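Local structure of cellulase (glycosyl hydrolase family 5) (Bacteroides ovatus, 3ZMR) at residues 394-399 against 418-423; 353-358 against 413-418; 373-378 against 428-433. The protein cleaves the beta-1,4-glucan backbone of xyloglucan internally, with retention of the anomeric configuration, to release xyloglucan oligosaccharides. All blocks are in the same frame, centred on the assembly; numbering follows the deposited sequence.

Contact 1. Residues 394-399 against 418-423; sequences GEYGPT and DYIEYV. With GLC (alpha-D-glucopyranose), chain L; BGC (beta-D-glucopyranose), chain C.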
loop_
_atom_site.group_PDB
_atom_site.type_symbol
_atom_site.label_atom_id
_atom_site.label_comp_id
_atom_site.label_asym_id
_atom_site.label_seq_id
_atom_site.Cartn_x
_atom_site.Cartn_y
_atom_site.Cartn_z
ATOM N N GLY A 394 -7.668 -1.186 -3.997
ATOM C CA GLY A 394 -6.915 -1.284 -5.250
ATOM C C GLY A 394 -7.364 -2.376 -6.192
ATOM O O GLY A 394 -7.086 -2.301 -7.396
ATOM N N GLU A 395 -8.039 -3.382 -5.622
ATOM C CA GLU A 395 -8.667 -4.447 -6.372
ATOM C C GLU A 395 -9.918 -4.912 -5.641
ATOM O O GLU A 395 -9.894 -5.083 -4.431
ATOM C CB GLU A 395 -7.749 -5.664 -6.535
ATOM C CG GLU A 395 -6.405 -5.409 -7.169
ATOM C CD GLU A 395 -5.533 -6.646 -7.253
ATOM O OE1 GLU A 395 -6.057 -7.781 -7.118
ATOM O OE2 GLU A 395 -4.287 -6.476 -7.433
ATOM N N TYR A 396 -10.984 -5.129 -6.407
ATOM C CA TYR A 396 -12.169 -5.867 -5.959
ATOM C C TYR A 396 -12.786 -6.460 -7.228
ATOM O O TYR A 396 -12.551 -5.969 -8.334
ATOM C CB TYR A 396 -13.190 -4.983 -5.177
ATOM C CG TYR A 396 -13.941 -4.090 -6.092
ATOM C CD1 TYR A 396 -13.390 -2.897 -6.570
ATOM C CD2 TYR A 396 -15.225 -4.433 -6.557
ATOM C CE1 TYR A 396 -14.068 -2.101 -7.484
ATOM C CE2 TYR A 396 -15.880 -3.675 -7.496
ATOM C CZ TYR A 396 -15.321 -2.502 -7.955
ATOM O OH TYR A 396 -15.976 -1.718 -8.909
ATOM N N GLY A 397 -13.658 -7.446 -7.061
ATOM C CA GLY A 397 -14.509 -7.913 -8.151
ATOM C C GLY A 397 -14.604 -9.425 -8.236
ATOM O O GLY A 397 -13.682 -10.147 -7.866
ATOM N N PRO A 398 -15.768 -9.913 -8.701
ATOM C CA PRO A 398 -15.962 -11.344 -8.849
ATOM C C PRO A 398 -15.632 -11.863 -10.250
ATOM O O PRO A 398 -15.871 -11.173 -11.267
ATOM C CB PRO A 398 -17.462 -11.484 -8.595
ATOM C CG PRO A 398 -18.032 -10.235 -9.189
ATOM C CD PRO A 398 -17.008 -9.164 -9.003
ATOM N N THR A 399 -15.145 -13.095 -10.307
ATOM C CA THR A 399 -14.998 -13.741 -11.622
ATOM C C THR A 399 -16.374 -13.974 -12.260
ATOM O O THR A 399 -17.412 -13.891 -11.601
ATOM C CB THR A 399 -14.207 -15.052 -11.512
ATOM O OG1 THR A 399 -13.832 -15.505 -12.829
ATOM C CG2 THR A 399 -15.039 -16.112 -10.773
ATOM N N ASP A 418 -25.120 -7.405 -8.461
ATOM C CA ASP A 418 -25.619 -6.985 -7.139
ATOM C C ASP A 418 -24.412 -6.743 -6.211
ATOM O O ASP A 418 -24.348 -5.755 -5.475
ATOM C CB ASP A 418 -26.560 -8.051 -6.537
ATOM C CG ASP A 418 -27.903 -8.123 -7.237
ATOM O OD1 ASP A 418 -28.248 -7.216 -8.061
ATOM O OD2 ASP A 418 -28.616 -9.107 -6.937
ATOM N N TYR A 419 -23.468 -7.672 -6.247
ATOM C CA TYR A 419 -22.264 -7.630 -5.412
ATOM C C TYR A 419 -21.392 -6.396 -5.756
ATOM O O TYR A 419 -20.977 -5.638 -4.889
ATOM C CB TYR A 419 -21.430 -8.924 -5.593
ATOM C CG TYR A 419 -20.112 -8.897 -4.865
ATOM C CD1 TYR A 419 -20.028 -9.277 -3.544
ATOM C CD2 TYR A 419 -18.962 -8.481 -5.508
ATOM C CE1 TYR A 419 -18.845 -9.227 -2.850
ATOM C CE2 TYR A 419 -17.743 -8.475 -4.840
ATOM C CZ TYR A 419 -17.683 -8.849 -3.511
ATOM O OH TYR A 419 -16.475 -8.773 -2.815
ATOM N N ILE A 420 -21.132 -6.220 -7.030
ATOM C CA ILE A 420 -20.366 -5.099 -7.543
ATOM C C ILE A 420 -20.966 -3.779 -7.110
ATOM O O ILE A 420 -20.263 -2.893 -6.576
ATOM C CB ILE A 420 -20.221 -5.162 -9.093
ATOM C CG1 ILE A 420 -19.277 -6.305 -9.496
ATOM C CG2 ILE A 420 -19.694 -3.838 -9.646
ATOM C CD1 ILE A 420 -19.301 -6.662 -10.970
ATOM N N GLU A 421 -22.260 -3.604 -7.337
ATOM C CA GLU A 421 -22.943 -2.380 -6.939
ATOM C C GLU A 421 -22.812 -2.160 -5.441
ATOM O O GLU A 421 -22.574 -1.034 -4.999
ATOM C CB GLU A 421 -24.419 -2.453 -7.321
ATOM C CG GLU A 421 -25.212 -1.208 -6.955
ATOM C CD GLU A 421 -26.720 -1.383 -7.059
ATOM O OE1 GLU A 421 -27.196 -2.161 -7.930
ATOM O OE2 GLU A 421 -27.427 -0.700 -6.283
ATOM N N TYR A 422 -22.967 -3.229 -4.671
ATOM C CA TYR A 422 -22.978 -3.127 -3.200
ATOM C C TYR A 422 -21.578 -2.723 -2.699
ATOM O O TYR A 422 -21.424 -1.827 -1.837
ATOM C CB TYR A 422 -23.444 -4.409 -2.498
ATOM C CG TYR A 422 -23.762 -4.157 -1.041
ATOM C CD1 TYR A 422 -24.983 -3.614 -0.661
ATOM C CD2 TYR A 422 -22.811 -4.385 -0.058
ATOM C CE1 TYR A 422 -25.240 -3.329 0.662
ATOM C CE2 TYR A 422 -23.054 -4.108 1.263
ATOM C CZ TYR A 422 -24.267 -3.581 1.624
ATOM O OH TYR A 422 -24.513 -3.301 2.951
ATOM N N VAL A 423 -20.554 -3.374 -3.215
ATOM C CA VAL A 423 -19.181 -3.026 -2.815
ATOM C C VAL A 423 -18.890 -1.548 -3.151
ATOM O O VAL A 423 -18.367 -0.800 -2.321
ATOM C CB VAL A 423 -18.147 -3.960 -3.452
ATOM C CG1 VAL A 423 -16.729 -3.408 -3.280
ATOM C CG2 VAL A 423 -18.310 -5.343 -2.840
HETATM C C1 GLC L . -4.822 -9.987 -5.947
HETATM C C2 GLC L . -3.561 -9.930 -6.800
HETATM C C3 GLC L . -3.858 -10.203 -8.275
HETATM C C4 GLC L . -4.624 -11.529 -8.345
HETATM C C5 GLC L . -5.792 -11.536 -7.348
HETATM C C6 GLC L . -6.623 -12.816 -7.369
HETATM O O2 GLC L . -2.936 -8.691 -6.594
HETATM O O3 GLC L . -2.657 -10.176 -9.079
HETATM O O4 GLC L . -5.108 -11.623 -9.656
HETATM O O5 GLC L . -5.326 -11.293 -6.040
HETATM O O6 GLC L . -7.666 -12.612 -8.303
HETATM C C2 BGC C . -3.424 -9.916 -6.634
HETATM C C3 BGC C . -3.855 -10.193 -8.084
HETATM C C4 BGC C . -4.728 -11.437 -8.203
HETATM C C5 BGC C . -5.863 -11.214 -7.193
HETATM C C6 BGC C . -6.874 -12.346 -7.254
HETATM C C1 BGC C . -4.517 -10.001 -5.558
HETATM O O2 BGC C . -2.823 -8.624 -6.570
HETATM O O3 BGC C . -2.669 -10.348 -8.892
HETATM O O4 BGC C . -5.157 -11.619 -9.583
HETATM O O5 BGC C . -5.354 -11.123 -5.847
HETATM O O6 BGC C . -6.132 -13.578 -7.210
HETATM O O HOH W 1 -14.327 -8.331 -4.484
#
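Strand 391-396 and helix 406-429 belong to one beta-alpha-beta unit of the parallel barrel, and they meet where Tyr396, at the end of the strand, and Pro398, in the loop that follows, pack on Tyr419, Ile420 and Val423. CG of Tyr396 sits between the backbone N and the carbonyl carbon (chi1 75°), swinging the ring to the helix side; its CD2 lies 3.7 Å from CG1 of Val423, and CG2 of Ile420 lies at the ring's edge, near its plane. CD of Pro398 rests 3.7 Å from CG1 of Ile420, the side chains crossing at about a right angle. The same CD approaches CD2 of Tyr419 at 4.1 Å. A water bridges the Gly397 backbone and the Tyr419 side chain, accepting from Gly397 N and donating to Tyr419 OH, both at 2.8 Å, in the plane of that ring; the hydroxyl is also hydrogen-bonded to Asp339 O. Glu395, the inferred nucleophile, faces the sugar, with OE2 2.7 Å from O2 of the glucose, modelled as both anomers; Arg172 pairs with OE2 and Tyr338 bonds OE1. A nucleophile at the C-terminal end of barrel strand seven, backed by the following helix, is the arrangement of family 5 TIM-barrel glycosidases.

Contact 2. Residues 353-358 against 413-418; sequences KSQWGA and LKSRND. With EDO (1,2-ethanediol), chain F.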
loop_
_atom_site.group_PDB
_atom_site.type_symbol
_atom_site.label_atom_id
_atom_site.label_comp_id
_atom_site.label_asym_id
_atom_site.label_seq_id
_atom_site.Cartn_x
_atom_site.Cartn_y
_atom_site.Cartn_z
ATOM N N LYS A 353 -19.240 -20.713 -4.552
ATOM C CA LYS A 353 -20.620 -20.292 -4.426
ATOM C C LYS A 353 -20.918 -19.379 -5.604
ATOM O O LYS A 353 -20.158 -18.444 -5.867
ATOM C CB LYS A 353 -20.856 -19.581 -3.114
ATOM C CG LYS A 353 -20.526 -20.402 -1.881
ATOM C CD LYS A 353 -21.411 -21.626 -1.746
ATOM C CE LYS A 353 -21.160 -22.361 -0.437
ATOM N NZ LYS A 353 -21.929 -23.628 -0.425
ATOM N N SER A 354 -21.993 -19.656 -6.333
ATOM C CA SER A 354 -22.320 -18.921 -7.545
ATOM C C SER A 354 -23.188 -17.678 -7.297
ATOM O O SER A 354 -23.358 -16.855 -8.204
ATOM C CB SER A 354 -23.029 -19.832 -8.581
ATOM O OG SER A 354 -24.245 -20.308 -8.038
ATOM N N GLN A 355 -23.793 -17.597 -6.099
ATOM C CA GLN A 355 -24.769 -16.569 -5.779
ATOM C C GLN A 355 -24.282 -15.718 -4.607
ATOM O O GLN A 355 -23.392 -16.118 -3.847
ATOM C CB GLN A 355 -26.111 -17.187 -5.398
ATOM C CG GLN A 355 -26.712 -17.946 -6.576
ATOM C CD GLN A 355 -27.957 -18.736 -6.211
ATOM O OE1 GLN A 355 -28.387 -18.778 -5.053
ATOM N NE2 GLN A 355 -28.530 -19.390 -7.202
ATOM N N TRP A 356 -24.892 -14.549 -4.498
ATOM C CA TRP A 356 -24.540 -13.565 -3.460
ATOM C C TRP A 356 -25.726 -12.651 -3.164
ATOM O O TRP A 356 -26.425 -12.219 -4.077
ATOM C CB TRP A 356 -23.333 -12.697 -3.937
ATOM C CG TRP A 356 -23.004 -11.669 -2.890
ATOM C CD1 TRP A 356 -22.163 -11.843 -1.797
ATOM C CD2 TRP A 356 -23.593 -10.360 -2.728
ATOM N NE1 TRP A 356 -22.190 -10.730 -0.993
ATOM C CE2 TRP A 356 -23.049 -9.799 -1.531
ATOM C CE3 TRP A 356 -24.521 -9.602 -3.469
ATOM C CZ2 TRP A 356 -23.453 -8.542 -1.043
ATOM C CZ3 TRP A 356 -24.893 -8.352 -2.994
ATOM C CH2 TRP A 356 -24.333 -7.820 -1.796
ATOM N N GLY A 357 -25.924 -12.331 -1.886
ATOM C CA GLY A 357 -26.755 -11.203 -1.496
ATOM C C GLY A 357 -28.171 -11.566 -1.071
ATOM O O GLY A 357 -28.611 -12.705 -1.188
ATOM N N ALA A 358 -28.872 -10.556 -0.585
ATOM C CA ALA A 358 -30.225 -10.723 0.016
ATOM C C ALA A 358 -31.215 -11.407 -0.931
ATOM O O ALA A 358 -32.001 -12.242 -0.494
ATOM C CB ALA A 358 -30.773 -9.381 0.479
ATOM N N LEU A 413 -25.073 -14.264 -12.859
ATOM C CA LEU A 413 -24.809 -12.983 -13.519
ATOM C C LEU A 413 -25.400 -11.854 -12.681
ATOM O O LEU A 413 -24.755 -10.822 -12.477
ATOM C CB LEU A 413 -25.380 -12.962 -14.935
ATOM C CG LEU A 413 -24.682 -13.887 -15.934
ATOM C CD1 LEU A 413 -25.471 -13.893 -17.232
ATOM C CD2 LEU A 413 -23.249 -13.464 -16.177
ATOM N N LYS A 414 -26.624 -12.051 -12.198
ATOM C CA LYS A 414 -27.301 -11.073 -11.342
ATOM C C LYS A 414 -26.531 -10.861 -10.047
ATOM O O LYS A 414 -26.318 -9.715 -9.624
ATOM C CB LYS A 414 -28.750 -11.493 -11.029
ATOM C CG LYS A 414 -29.478 -10.533 -10.081
ATOM C CD LYS A 414 -30.927 -10.920 -9.801
ATOM C CE LYS A 414 -31.718 -9.722 -9.283
ATOM N NZ LYS A 414 -31.202 -9.249 -7.972
ATOM N N SER A 415 -26.097 -11.945 -9.434
ATOM C CA SER A 415 -25.370 -11.908 -8.173
ATOM C C SER A 415 -24.099 -11.076 -8.339
ATOM O O SER A 415 -23.752 -10.308 -7.445
ATOM C CB SER A 415 -24.984 -13.322 -7.751
ATOM O OG SER A 415 -26.106 -14.027 -7.207
ATOM N N ARG A 416 -23.362 -11.295 -9.418
ATOM C CA ARG A 416 -22.121 -10.523 -9.657
ATOM C C ARG A 416 -22.437 -9.043 -9.648
ATOM O O ARG A 416 -21.729 -8.216 -9.031
ATOM C CB ARG A 416 -21.428 -10.834 -10.980
ATOM C CG ARG A 416 -20.932 -12.249 -11.106
ATOM C CD ARG A 416 -20.273 -12.406 -12.464
ATOM N NE ARG A 416 -19.009 -11.662 -12.559
ATOM C CZ ARG A 416 -18.845 -10.499 -13.192
ATOM N NH1 ARG A 416 -19.833 -9.904 -13.855
ATOM N NH2 ARG A 416 -17.636 -9.920 -13.137
ATOM N N ASN A 417 -23.459 -8.649 -10.384
ATOM C CA ASN A 417 -23.801 -7.224 -10.504
ATOM C C ASN A 417 -24.366 -6.619 -9.217
ATOM O O ASN A 417 -24.054 -5.477 -8.864
ATOM C CB ASN A 417 -24.677 -6.997 -11.728
ATOM C CG ASN A 417 -23.910 -7.233 -13.004
ATOM O OD1 ASN A 417 -22.678 -7.003 -13.059
ATOM N ND2 ASN A 417 -24.589 -7.729 -14.020
ATOM N N ASP A 418 -25.120 -7.405 -8.461
ATOM C CA ASP A 418 -25.619 -6.985 -7.139
ATOM C C ASP A 418 -24.412 -6.743 -6.211
ATOM O O ASP A 418 -24.348 -5.755 -5.475
ATOM C CB ASP A 418 -26.560 -8.051 -6.537
ATOM C CG ASP A 418 -27.903 -8.123 -7.237
ATOM O OD1 ASP A 418 -28.248 -7.216 -8.061
ATOM O OD2 ASP A 418 -28.616 -9.107 -6.937
HETATM C C1 EDO F . -23.821 -23.295 -9.796
HETATM O O1 EDO F . -24.153 -23.124 -8.407
HETATM C C2 EDO F . -24.481 -24.562 -10.347
HETATM O O2 EDO F . -23.910 -25.687 -9.674
HETATM O O HOH W 2 -28.317 -10.270 -4.555
#
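Ser415 OG has two hydrogen-bond partners: it accepts the backbone N-H of Trp356 at 3.0 Å, with an N-H...O angle of 145°, and is also hydrogen-bonded to Asn411 O, one turn earlier in its own helix. With OG anti to the carbonyl carbon and beside the backbone N (chi1 -77°), the hydroxyl can serve both the helix and the loop 353-358. The fit around it is close, since CA of Gln355 comes within 3.2 Å of the same OG.

The Trp356 side chain meets Asp418, one turn further along the helix. Its CG is anti to the backbone N, and CZ3 of the indole lies 3.6 Å from the carbonyl carbon of Asp418 and 3.9 Å from CB of that residue. The ring and the carboxylate planes are 61° apart. A water closes the polar side by donating to Trp356 O and to Asp418 OD2, the latter at 2.7 Å. OD2 also takes Lys414 NZ at 2.8 Å in a salt bridge that uses the syn lone pair, so the carboxylate has two partners.

The indole NE1 is hydrogen-bonded to Gly369 O, and the ring touches Glu371 and Ile374 of helix 371-379. Phe343 of helix 341-344 reaches Ser415 as well, so the loop 353-358 lies against helix 406-429 with these two short helices as its neighbours, on the outside of the barrel.

Contact 3. Residues 373-378 against 428-433; sequences DIEATL and VKNKLV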
loop_
_atom_site.group_PDB
_atom_site.type_symbol
_atom_site.label_atom_id
_atom_site.label_comp_id
_atom_site.label_asym_id
_atom_site.label_seq_id
_atom_site.Cartn_x
_atom_site.Cartn_y
_atom_site.Cartn_z
ATOM N N ASP A 373 -21.602 -8.047 6.518
ATOM C CA ASP A 373 -20.165 -8.296 6.641
ATOM C C ASP A 373 -19.333 -7.317 5.798
ATOM O O ASP A 373 -18.299 -6.819 6.253
ATOM C CB ASP A 373 -19.794 -9.736 6.246
ATOM C CG ASP A 373 -20.106 -10.767 7.326
ATOM O OD1 ASP A 373 -20.661 -10.431 8.408
ATOM O OD2 ASP A 373 -19.799 -11.963 7.059
ATOM N N ILE A 374 -19.800 -7.041 4.593
ATOM C CA ILE A 374 -19.121 -6.106 3.696
ATOM C C ILE A 374 -19.138 -4.709 4.325
ATOM O O ILE A 374 -18.098 -4.029 4.379
ATOM C CB ILE A 374 -19.759 -6.068 2.290
ATOM C CG1 ILE A 374 -19.571 -7.424 1.603
ATOM C CG2 ILE A 374 -19.167 -4.941 1.470
ATOM C CD1 ILE A 374 -20.297 -7.509 0.286
ATOM N N GLU A 375 -20.301 -4.284 4.823
ATOM C CA GLU A 375 -20.406 -2.974 5.504
ATOM C C GLU A 375 -19.487 -2.897 6.717
ATOM O O GLU A 375 -18.823 -1.886 6.932
ATOM C CB GLU A 375 -21.860 -2.684 5.917
ATOM C CG GLU A 375 -22.083 -1.377 6.685
ATOM C CD GLU A 375 -22.037 -0.123 5.817
ATOM O OE1 GLU A 375 -20.920 0.340 5.478
ATOM O OE2 GLU A 375 -23.124 0.409 5.486
ATOM N N ALA A 376 -19.446 -3.953 7.519
ATOM C CA ALA A 376 -18.603 -3.939 8.724
ATOM C C ALA A 376 -17.131 -3.827 8.360
ATOM O O ALA A 376 -16.368 -3.056 8.954
ATOM C CB ALA A 376 -18.838 -5.182 9.563
ATOM N N THR A 377 -16.693 -4.630 7.401
ATOM C CA THR A 377 -15.265 -4.615 7.069
ATOM C C THR A 377 -14.834 -3.298 6.404
ATOM O O THR A 377 -13.845 -2.653 6.813
ATOM C CB THR A 377 -14.913 -5.788 6.153
ATOM O OG1 THR A 377 -15.175 -7.007 6.869
ATOM C CG2 THR A 377 -13.434 -5.696 5.684
ATOM N N LEU A 378 -15.584 -2.843 5.418
ATOM C CA LEU A 378 -15.182 -1.629 4.709
ATOM C C LEU A 378 -15.322 -0.380 5.603
ATOM O O LEU A 378 -14.469 0.519 5.568
ATOM C CB LEU A 378 -15.920 -1.477 3.387
ATOM C CG LEU A 378 -15.553 -2.523 2.316
ATOM C CD1 LEU A 378 -16.406 -2.312 1.064
ATOM C CD2 LEU A 378 -14.043 -2.485 2.008
ATOM N N VAL A 428 -18.087 4.179 -1.594
ATOM C CA VAL A 428 -18.498 5.589 -1.696
ATOM C C VAL A 428 -18.942 6.147 -0.329
ATOM O O VAL A 428 -18.484 7.238 0.086
ATOM C CB VAL A 428 -19.616 5.829 -2.735
ATOM C CG1 VAL A 428 -20.104 7.290 -2.679
ATOM C CG2 VAL A 428 -19.139 5.442 -4.130
ATOM N N LYS A 429 -19.774 5.387 0.374
ATOM C CA LYS A 429 -20.284 5.798 1.691
ATOM C C LYS A 429 -19.131 6.060 2.658
ATOM O O LYS A 429 -19.203 6.944 3.496
ATOM C CB LYS A 429 -21.232 4.722 2.267
ATOM C CG LYS A 429 -21.898 5.078 3.587
ATOM C CD LYS A 429 -22.822 3.960 4.091
ATOM C CE LYS A 429 -23.297 4.220 5.522
ATOM N NZ LYS A 429 -22.241 3.944 6.540
ATOM N N ASN A 430 -18.076 5.271 2.515
ATOM C CA ASN A 430 -16.931 5.286 3.415
ATOM C C ASN A 430 -15.738 6.091 2.891
ATOM O O ASN A 430 -14.651 6.072 3.500
ATOM C CB ASN A 430 -16.549 3.852 3.766
ATOM C CG ASN A 430 -17.492 3.272 4.786
ATOM O OD1 ASN A 430 -17.424 3.645 5.950
ATOM N ND2 ASN A 430 -18.400 2.398 4.355
ATOM N N LYS A 431 -15.944 6.784 1.784
ATOM C CA LYS A 431 -14.939 7.660 1.156
ATOM C C LYS A 431 -13.711 6.897 0.642
ATOM O O LYS A 431 -12.627 7.457 0.560
ATOM C CB LYS A 431 -14.548 8.819 2.097
ATOM C CG LYS A 431 -15.753 9.658 2.563
ATOM C CD LYS A 431 -15.286 10.923 3.273
ATOM C CE LYS A 431 -16.427 11.840 3.695
ATOM N NZ LYS A 431 -17.418 11.099 4.513
ATOM N N LEU A 432 -13.897 5.618 0.308
ATOM C CA LEU A 432 -12.853 4.751 -0.260
ATOM C C LEU A 432 -12.935 4.791 -1.782
ATOM O O LEU A 432 -14.025 4.936 -2.358
ATOM C CB LEU A 432 -13.041 3.300 0.206
ATOM C CG LEU A 432 -13.434 3.100 1.667
ATOM C CD1 LEU A 432 -13.672 1.622 1.907
ATOM C CD2 LEU A 432 -12.399 3.667 2.630
ATOM N N VAL A 433 -11.792 4.667 -2.444
ATOM C CA VAL A 433 -11.736 4.680 -3.900
ATOM C C VAL A 433 -11.680 3.253 -4.459
ATOM O O VAL A 433 -10.688 2.569 -4.242
ATOM C CB VAL A 433 -10.475 5.427 -4.414
ATOM C CG1 VAL A 433 -10.399 5.428 -5.928
ATOM C CG2 VAL A 433 -10.435 6.855 -3.866
#
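Glu375 supplies the polar half of this contact, reaching from helix 371-379 toward the end of helix 406-429. Its CG is anti to the backbone N, and a bend at chi2 (76°) brings the carboxylate across to Lys429 and Asn430. OE2 lies 3.8 Å from Lys429 NZ, a long salt bridge, with the two side chains crossing at about a right angle. CE of Lys429 lies at the same distance, 3.8 Å, from OE2 of Glu375, so the lysine's end lies alongside this oxygen. The other oxygen, OE1, receives a weak hydrogen bond from ND2 of Asn430 at 3.4 Å, with an N-H...O angle of 149°; the carboxylate and amide planes are steeply inclined, 75° apart. The stronger bond of that amide is to Thr426 O, in the last turns of helix 406-429. An alanine in place of Glu375 would strip away the carboxylate, and Lys429 would probably lose its charged mate here while the Asn430 amide kept Thr426 O.

These partners stand where the helix ends in a Schellman motif: Lys431, at positive phi, is the C-prime residue, Leu432 N bonds Cys427 O, and Lys431 N bonds Val428 O at 3.1 Å. The chain thereby turns into barrel strand 433-436.

The apolar contacts come from the next turn of helix 371-379. CD1 of Leu432 lies 4.1 Å from both CB and CD2 of Leu378. Tyr337 of strand 331-337 and Thr426 also touch Leu378, while Val391 of strand 391-396 meets Leu432.

Overall arrangement
From the N terminus, loop 353-358 comes first, joined by contact 2 to helix residues 413-418, about 55 positions later. Next, helix segment 373-378 opens the loop that contact 3 closes at 428-433. Contact 1, a shorter closure from 394-399 to 418-423, lies wholly within that span, whereas contact 2 crosses both others. All three use helix 406-429, at successive levels, and contacts 1 and 2 share Asp418. Ile374, on segment 373-378 of contact 3, touches Trp356 CZ2 of contact 2 and Tyr419 CE1 of contact 1 with its CD1. Arg416 links contacts 1 and 2, probably hydrogen-bonding Pro398 O and Thr399 O. Together they tie helix 371-379, the loop before it and strand 391-396 to one barrel helix.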